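Local coordinates for protein precorrin-3 methylase (Rhodobacter capsulatus, PDB 3NUT) that probably transfers methyl groups from S-adenosyl-L-methionine to a precorrin intermediate on the route to adenosylcobalamin (vitamin B12), at residues V81-S86 against F92-A97; W10-G15 against T29-E34. One frame throughout, in Å; residues are numbered along the deposited sequence.

Contact 1 of 2, residues V81-S86 against F92-A97. With SAH (S-adenosyl-L-homocysteine), chain E.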
ATOM      1  N   VAL A  81     -25.398   0.644   0.368  1.00 27.05           N
ATOM      2  CA  VAL A  81     -24.755   0.321  -0.892  1.00 26.20           C
ATOM      3  C   VAL A  81     -23.273   0.100  -0.657  1.00 25.79           C
ATOM      4  O   VAL A  81     -22.586   0.989  -0.161  1.00 25.32           O
ATOM      5  CB  VAL A  81     -24.946   1.457  -1.933  1.00 26.47           C
ATOM      6  CG1 VAL A  81     -24.512   1.025  -3.306  1.00 26.10           C
ATOM      7  CG2 VAL A  81     -26.440   1.924  -1.979  1.00 26.97           C
ATOM      8  N   VAL A  82     -22.787  -1.100  -0.994  1.00 24.62           N
ATOM      9  CA  VAL A  82     -21.360  -1.368  -0.994  1.00 23.55           C
ATOM     10  C   VAL A  82     -20.889  -1.371  -2.437  1.00 24.24           C
ATOM     11  O   VAL A  82     -21.370  -2.148  -3.253  1.00 22.54           O
ATOM     12  CB  VAL A  82     -21.000  -2.748  -0.357  1.00 24.09           C
ATOM     13  CG1 VAL A  82     -19.479  -3.016  -0.470  1.00 21.67           C
ATOM     14  CG2 VAL A  82     -21.465  -2.820   1.128  1.00 23.41           C
ATOM     15  N   VAL A  83     -19.938  -0.505  -2.752  1.00 24.69           N
ATOM     16  CA  VAL A  83     -19.367  -0.493  -4.086  1.00 25.17           C
ATOM     17  C   VAL A  83     -18.040  -1.222  -3.923  1.00 25.75           C
ATOM     18  O   VAL A  83     -17.230  -0.885  -3.045  1.00 25.24           O
ATOM     19  CB  VAL A  83     -19.139   0.952  -4.606  1.00 25.64           C
ATOM     20  CG1 VAL A  83     -18.364   0.935  -5.924  1.00 25.80           C
ATOM     21  CG2 VAL A  83     -20.467   1.716  -4.727  1.00 24.55           C
ATOM     22  N   VAL A  84     -17.800  -2.233  -4.743  1.00 25.63           N
ATOM     23  CA  VAL A  84     -16.603  -3.044  -4.531  1.00 25.76           C
ATOM     24  C   VAL A  84     -15.467  -2.767  -5.539  1.00 26.49           C
ATOM     25  O   VAL A  84     -15.717  -2.544  -6.722  1.00 25.81           O
ATOM     26  CB  VAL A  84     -16.950  -4.553  -4.431  1.00 26.21           C
ATOM     27  CG1 VAL A  84     -17.662  -4.837  -3.095  1.00 25.13           C
ATOM     28  CG2 VAL A  84     -17.846  -5.014  -5.622  1.00 24.94           C
ATOM     29  N   SER A  85     -14.227  -2.788  -5.043  1.00 26.53           N
ATOM     30  CA  SER A  85     -13.028  -2.761  -5.874  1.00 27.20           C
ATOM     31  C   SER A  85     -12.089  -3.863  -5.479  1.00 27.00           C
ATOM     32  O   SER A  85     -11.977  -4.198  -4.303  1.00 27.54           O
ATOM     33  CB  SER A  85     -12.273  -1.460  -5.660  1.00 26.64           C
ATOM     34  OG  SER A  85     -12.873  -0.448  -6.441  1.00 32.29           O
ATOM     35  N   SER A  86     -11.335  -4.375  -6.432  1.00 27.01           N
ATOM     36  CA  SER A  86     -10.257  -5.295  -6.070  1.00 27.16           C
ATOM     37  C   SER A  86      -9.210  -4.480  -5.307  1.00 26.39           C
ATOM     38  O   SER A  86      -9.197  -3.244  -5.402  1.00 25.87           O
ATOM     39  CB  SER A  86      -9.660  -5.984  -7.314  1.00 26.41           C
ATOM     40  OG  SER A  86      -8.999  -5.024  -8.109  1.00 27.08           O
ATOM     41  N   PHE A  92      -6.100   3.573  -7.594  1.00 29.13           N
ATOM     42  CA  PHE A  92      -6.573   3.494  -8.998  1.00 28.98           C
ATOM     43  C   PHE A  92      -7.890   2.731  -9.073  1.00 28.17           C
ATOM     44  O   PHE A  92      -7.980   1.712  -9.760  1.00 28.44           O
ATOM     45  CB  PHE A  92      -5.509   2.838  -9.896  1.00 28.58           C
ATOM     46  CG  PHE A  92      -4.157   3.463  -9.746  1.00 30.05           C
ATOM     47  CD1 PHE A  92      -3.997   4.855  -9.911  1.00 30.10           C
ATOM     48  CD2 PHE A  92      -3.048   2.683  -9.424  1.00 30.25           C
ATOM     49  CE1 PHE A  92      -2.756   5.453  -9.745  1.00 30.13           C
ATOM     50  CE2 PHE A  92      -1.793   3.270  -9.262  1.00 30.19           C
ATOM     51  CZ  PHE A  92      -1.646   4.660  -9.412  1.00 30.00           C
ATOM     52  N   ALA A  93      -8.895   3.217  -8.333  1.00 27.22           N
ATOM     53  CA  ALA A  93     -10.130   2.459  -8.096  1.00 25.70           C
ATOM     54  C   ALA A  93     -11.293   3.369  -7.760  1.00 25.66           C
ATOM     55  O   ALA A  93     -11.259   4.550  -8.076  1.00 26.10           O
ATOM     56  CB  ALA A  93      -9.909   1.365  -7.009  1.00 24.75           C
ATOM     57  N   MET A  94     -12.326   2.821  -7.127  1.00 25.95           N
ATOM     58  CA  MET A  94     -13.630   3.470  -7.084  1.00 26.29           C
ATOM     59  C   MET A  94     -13.819   4.597  -6.029  1.00 25.99           C
ATOM     60  O   MET A  94     -14.752   5.406  -6.144  1.00 26.13           O
ATOM     61  CB  MET A  94     -14.733   2.406  -6.957  1.00 26.65           C
ATOM     62  CG  MET A  94     -15.163   1.767  -8.281  1.00 27.11           C
ATOM     63  SD  MET A  94     -15.869   2.959  -9.462  1.00 34.49           S
ATOM     64  CE  MET A  94     -17.281   3.573  -8.564  1.00 27.89           C
ATOM     65  N   ALA A  95     -12.965   4.649  -5.014  1.00 25.78           N
ATOM     66  CA  ALA A  95     -13.115   5.669  -3.980  1.00 26.92           C
ATOM     67  C   ALA A  95     -13.008   7.085  -4.567  1.00 27.69           C
ATOM     68  O   ALA A  95     -13.866   7.938  -4.285  1.00 27.95           O
ATOM     69  CB  ALA A  95     -12.147   5.459  -2.828  1.00 25.90           C
ATOM     70  N   SER A  96     -11.974   7.312  -5.385  1.00 28.34           N
ATOM     71  CA  SER A  96     -11.798   8.551  -6.161  1.00 29.49           C
ATOM     72  C   SER A  96     -13.018   8.987  -6.984  1.00 29.13           C
ATOM     73  O   SER A  96     -13.456  10.142  -6.911  1.00 29.01           O
ATOM     74  CB  SER A  96     -10.639   8.386  -7.145  1.00 30.27           C
ATOM     75  OG  SER A  96      -9.549   9.179  -6.742  1.00 34.91           O
ATOM     76  N   ALA A  97     -13.512   8.056  -7.790  1.00 28.04           N
ATOM     77  CA  ALA A  97     -14.667   8.256  -8.628  1.00 27.65           C
ATOM     78  C   ALA A  97     -15.920   8.590  -7.831  1.00 27.81           C
ATOM     79  O   ALA A  97     -16.747   9.364  -8.285  1.00 27.29           O
ATOM     80  CB  ALA A  97     -14.919   7.010  -9.439  1.00 27.88           C
TER
HETATM   81  N   SAH E1501      -7.453  -1.125  -6.486  1.00 37.11           N
HETATM   82  CA  SAH E1501      -6.524  -2.115  -7.114  1.00 37.66           C
HETATM   83  CB  SAH E1501      -5.873  -1.531  -8.378  1.00 38.01           C
HETATM   84  CG  SAH E1501      -6.859  -1.486  -9.545  1.00 41.03           C
HETATM   85  SD  SAH E1501      -6.068  -1.383 -11.134  1.00 46.62           S
HETATM   86  C   SAH E1501      -5.496  -2.395  -6.081  1.00 37.20           C
HETATM   87  O   SAH E1501      -5.519  -1.633  -5.124  1.00 37.07           O
HETATM   88  OXT SAH E1501      -4.654  -3.314  -6.133  1.00 36.04           O
HETATM   89  C5' SAH E1501      -5.965  -3.094 -11.611  1.00 45.29           C
HETATM   90  C4' SAH E1501      -4.500  -3.529 -11.817  1.00 44.43           C
HETATM   91  O4' SAH E1501      -3.937  -3.902 -10.552  1.00 43.89           O
HETATM   92  C3' SAH E1501      -4.261  -4.741 -12.730  1.00 43.67           C
HETATM   93  O3' SAH E1501      -4.043  -4.408 -14.109  1.00 46.00           O
HETATM   94  C2' SAH E1501      -2.990  -5.346 -12.174  1.00 42.87           C
HETATM   95  O2' SAH E1501      -1.816  -4.636 -12.620  1.00 41.92           O
HETATM   96  C1' SAH E1501      -3.125  -5.078 -10.688  1.00 41.15           C
HETATM   97  N9  SAH E1501      -3.712  -6.235  -9.972  1.00 38.13           N
HETATM   98  C8  SAH E1501      -4.919  -6.296  -9.374  1.00 37.86           C
HETATM   99  N7  SAH E1501      -5.099  -7.526  -8.800  1.00 38.37           N
HETATM  100  C5  SAH E1501      -3.990  -8.274  -9.028  1.00 35.89           C
HETATM  101  C6  SAH E1501      -3.499  -9.649  -8.704  1.00 38.11           C
HETATM  102  N6  SAH E1501      -4.247 -10.535  -7.996  1.00 38.31           N
HETATM  103  N1  SAH E1501      -2.271 -10.020  -9.145  1.00 36.38           N
HETATM  104  C2  SAH E1501      -1.499  -9.170  -9.855  1.00 36.43           C
HETATM  105  N3  SAH E1501      -1.885  -7.914 -10.181  1.00 36.76           N
HETATM  106  C4  SAH E1501      -3.092  -7.416  -9.808  1.00 36.77           C
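S85 and V83 at the C-terminal half of strand 80-85 meet A93 and M94, where the chain turns into helix 94-104. This is a strand-loop-helix unit of the parallel sheet in a tetrapyrrole methylase, and its loop reaches into the S-adenosyl-L-homocysteine pocket. The one polar link across it is weak: M94 N points its hydrogen at S85 OG over 3.4 Å, with an angle of 148° at the hydrogen. The hydroxyl is in place because OG lies beside its own backbone N and anti to the carbonyl carbon (chi1 -81°); there it also touches M94 CB and packs against A93 CB at 3.5 Å. Two residues back along the strand, on the same face, V83 CG1 meets the M94 side chain, which crosses it at about a right angle. The methionine chain is bent at both chi2 and chi3, which folds the thioether back and brings M94 CE to 3.9 Å from V83 CG1 while CB and CG rest near the same methyl.

Further out, M94 also touches V13 of neighbouring strand 10-15 and R67 of helix 65-76. Further along the helix, S96 OG makes a weak hydrogen bond to T245 O of the second subunit. Backbone oxygens of the connecting loop, D88 O and V91 O, also hydrogen-bond the ligand. Beyond the strand end, S86 O accepts a hydrogen bond from the ligand's amino N at 3.0 Å, while A93 CB sits 3.5 Å from that same nitrogen.

Contact 2 of 2, residues W10-G15 against T29-E34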
ATOM      1  N   TRP A  10     -26.360   4.418   3.119  1.00 30.40           N
ATOM      2  CA  TRP A  10     -25.011   4.879   2.915  1.00 28.80           C
ATOM      3  C   TRP A  10     -24.340   4.251   1.706  1.00 28.53           C
ATOM      4  O   TRP A  10     -24.907   3.412   1.039  1.00 28.37           O
ATOM      5  CB  TRP A  10     -24.181   4.630   4.164  1.00 28.89           C
ATOM      6  CG  TRP A  10     -24.386   3.315   4.887  1.00 28.28           C
ATOM      7  CD1 TRP A  10     -24.967   3.143   6.110  1.00 27.95           C
ATOM      8  CD2 TRP A  10     -23.940   2.015   4.472  1.00 28.07           C
ATOM      9  NE1 TRP A  10     -24.922   1.822   6.482  1.00 27.47           N
ATOM     10  CE2 TRP A  10     -24.284   1.105   5.506  1.00 28.52           C
ATOM     11  CE3 TRP A  10     -23.275   1.531   3.336  1.00 27.02           C
ATOM     12  CZ2 TRP A  10     -24.002  -0.283   5.433  1.00 28.84           C
ATOM     13  CZ3 TRP A  10     -22.999   0.155   3.254  1.00 28.63           C
ATOM     14  CH2 TRP A  10     -23.377  -0.740   4.299  1.00 29.29           C
ATOM     15  N   VAL A  11     -23.111   4.662   1.435  1.00 28.24           N
ATOM     16  CA  VAL A  11     -22.349   4.086   0.339  1.00 27.07           C
ATOM     17  C   VAL A  11     -21.013   3.727   0.961  1.00 27.20           C
ATOM     18  O   VAL A  11     -20.326   4.578   1.528  1.00 27.26           O
ATOM     19  CB  VAL A  11     -22.126   5.108  -0.828  1.00 26.93           C
ATOM     20  CG1 VAL A  11     -21.209   4.556  -1.892  1.00 24.37           C
ATOM     21  CG2 VAL A  11     -23.452   5.567  -1.450  1.00 26.36           C
ATOM     22  N   THR A  12     -20.638   2.469   0.855  1.00 26.42           N
ATOM     23  CA  THR A  12     -19.334   2.068   1.299  1.00 26.48           C
ATOM     24  C   THR A  12     -18.569   1.669   0.048  1.00 26.35           C
ATOM     25  O   THR A  12     -19.082   0.947  -0.809  1.00 27.57           O
ATOM     26  CB  THR A  12     -19.443   0.866   2.279  1.00 26.81           C
ATOM     27  OG1 THR A  12     -20.009   1.307   3.519  1.00 27.60           O
ATOM     28  CG2 THR A  12     -18.044   0.246   2.552  1.00 27.13           C
ATOM     29  N   VAL A  13     -17.343   2.133  -0.083  1.00 25.79           N
ATOM     30  CA  VAL A  13     -16.492   1.617  -1.133  1.00 24.62           C
ATOM     31  C   VAL A  13     -15.524   0.671  -0.436  1.00 23.84           C
ATOM     32  O   VAL A  13     -14.823   1.087   0.463  1.00 24.51           O
ATOM     33  CB  VAL A  13     -15.767   2.745  -1.879  1.00 24.83           C
ATOM     34  CG1 VAL A  13     -15.001   2.173  -3.082  1.00 24.42           C
ATOM     35  CG2 VAL A  13     -16.777   3.741  -2.356  1.00 22.32           C
ATOM     36  N   ALA A  14     -15.520  -0.598  -0.833  1.00 22.90           N
ATOM     37  CA  ALA A  14     -14.813  -1.638  -0.108  1.00 22.23           C
ATOM     38  C   ALA A  14     -13.798  -2.400  -0.956  1.00 22.63           C
ATOM     39  O   ALA A  14     -14.153  -2.933  -2.022  1.00 23.29           O
ATOM     40  CB  ALA A  14     -15.839  -2.626   0.466  1.00 22.14           C
ATOM     41  N   GLY A  15     -12.558  -2.515  -0.468  1.00 21.58           N
ATOM     42  CA  GLY A  15     -11.544  -3.295  -1.164  1.00 20.82           C
ATOM     43  C   GLY A  15     -11.570  -4.796  -0.874  1.00 20.47           C
ATOM     44  O   GLY A  15     -11.616  -5.226   0.271  1.00 19.50           O
ATOM     45  N   THR A  29     -15.614  -7.896   5.162  1.00 23.08           N
ATOM     46  CA  THR A  29     -16.589  -8.990   5.246  1.00 23.76           C
ATOM     47  C   THR A  29     -17.900  -8.523   5.986  1.00 23.79           C
ATOM     48  O   THR A  29     -18.990  -8.915   5.594  1.00 23.91           O
ATOM     49  CB  THR A  29     -15.982 -10.233   5.895  1.00 24.36           C
ATOM     50  OG1 THR A  29     -14.932 -10.753   5.045  1.00 26.36           O
ATOM     51  CG2 THR A  29     -17.063 -11.361   6.154  1.00 23.23           C
ATOM     52  N   ALA A  30     -17.773  -7.707   7.029  1.00 23.19           N
ATOM     53  CA  ALA A  30     -18.949  -7.218   7.795  1.00 24.04           C
ATOM     54  C   ALA A  30     -19.827  -6.209   7.027  1.00 24.31           C
ATOM     55  O   ALA A  30     -21.051  -6.269   7.127  1.00 25.03           O
ATOM     56  CB  ALA A  30     -18.518  -6.635   9.146  1.00 23.38           C
ATOM     57  N   ALA A  31     -19.214  -5.289   6.273  1.00 24.25           N
ATOM     58  CA  ALA A  31     -19.968  -4.393   5.388  1.00 24.94           C
ATOM     59  C   ALA A  31     -20.767  -5.175   4.327  1.00 25.34           C
ATOM     60  O   ALA A  31     -21.933  -4.866   4.043  1.00 24.42           O
ATOM     61  CB  ALA A  31     -19.026  -3.379   4.704  1.00 24.79           C
ATOM     62  N   LEU A  32     -20.128  -6.182   3.737  1.00 25.24           N
ATOM     63  CA  LEU A  32     -20.775  -7.006   2.717  1.00 25.76           C
ATOM     64  C   LEU A  32     -21.973  -7.727   3.325  1.00 26.28           C
ATOM     65  O   LEU A  32     -22.982  -7.908   2.646  1.00 27.25           O
ATOM     66  CB  LEU A  32     -19.783  -8.020   2.087  1.00 25.86           C
ATOM     67  CG  LEU A  32     -18.684  -7.524   1.114  1.00 24.95           C
ATOM     68  CD1 LEU A  32     -17.623  -8.597   0.894  1.00 22.89           C
ATOM     69  CD2 LEU A  32     -19.269  -7.083  -0.245  1.00 23.75           C
ATOM     70  N   ALA A  33     -21.865  -8.145   4.588  1.00 26.26           N
ATOM     71  CA  ALA A  33     -22.996  -8.804   5.271  1.00 27.31           C
ATOM     72  C   ALA A  33     -24.122  -7.806   5.598  1.00 27.64           C
ATOM     73  O   ALA A  33     -25.267  -8.220   5.821  1.00 27.51           O
ATOM     74  CB  ALA A  33     -22.543  -9.558   6.567  1.00 26.39           C
ATOM     75  N   GLU A  34     -23.794  -6.512   5.616  1.00 27.83           N
ATOM     76  CA  GLU A  34     -24.791  -5.445   5.875  1.00 28.84           C
ATOM     77  C   GLU A  34     -25.448  -4.816   4.650  1.00 28.19           C
ATOM     78  O   GLU A  34     -26.473  -4.172   4.785  1.00 28.59           O
ATOM     79  CB  GLU A  34     -24.168  -4.303   6.650  1.00 28.97           C
ATOM     80  CG  GLU A  34     -23.987  -4.533   8.092  1.00 34.39           C
ATOM     81  CD  GLU A  34     -24.368  -3.305   8.853  1.00 42.53           C
ATOM     82  OE1 GLU A  34     -23.449  -2.555   9.254  1.00 42.92           O
ATOM     83  OE2 GLU A  34     -25.606  -3.079   9.010  1.00 47.81           O
TER
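W10 and T12 of strand 10-15 reach helix 26-34 through van der Waals contact, with no hydrogen bond between the two segments. The indole is met at its rim: W10 CZ2 lies 4.2 Å from E34 CB, and W10 CH2 lies 4.4 Å from A31 O, both partners near the ring plane and not over a face. Its first torsion (chi1 41°) sets CG between the backbone N and the carbonyl carbon, and from there the six-membered ring extends toward the helix. Beside it, T12 offers a methyl and not its hydroxyl. CG2 stands anti to the backbone N and approaches A31 CB at 4.3 Å; T12 and A31 are also the pair whose CA atoms lie nearest across the contact, 7.7 Å apart.

Strand and helix axes pass 9.5 Å apart, their directions 136° from each other. Helix 26-34 is the connecting helix of a beta-alpha-beta crossover from strand 10-15 to strand 37-40, and strand 80-85 runs between those two in the sheet. W10, T12 and A14 turn this face of the strand to the helix, whereas V11 and V13 pack on helix 94-104 beneath the other face.

Polar interactions involve the helix's own backbone and outside arginines. W10 makes a cation-pi contact with R114 from the next strand, 113-116, whose L116 also touches A31. Within 29-34, A31 O accepts E34 N at 2.9 Å, an i to i+3 bond, while the longer bond from the same nitrogen to A30 O is weak. Two arginines come to backbone carbonyls of the same segment: R51 NH2 bonds L32 O, and R80 NH1 makes a weak bond to E34 O.

Contacts 1 and 2 lie about 11 Å apart between centres and share one parallel sheet, in which strands 80-85 and 10-15 are neighbours. Contact 2 comes first along the chain and is complete before contact 1 begins. The strands are joined by probable hydrogen bonds from V83 N to T12 O and from T12 N to V81 O. Their helices cover different faces: 26-34 lies over one, where V82 CG2 packs against A31 O at 3.6 Å, and 94-104 over the other, where V13 CG1 sits near A95 N. Contact 1 supplies S86, F92 and A93 to the S-adenosyl-L-homocysteine pocket, whereas contact 2 joins helix to sheet away from it, T12 being about 14 Å from the ligand.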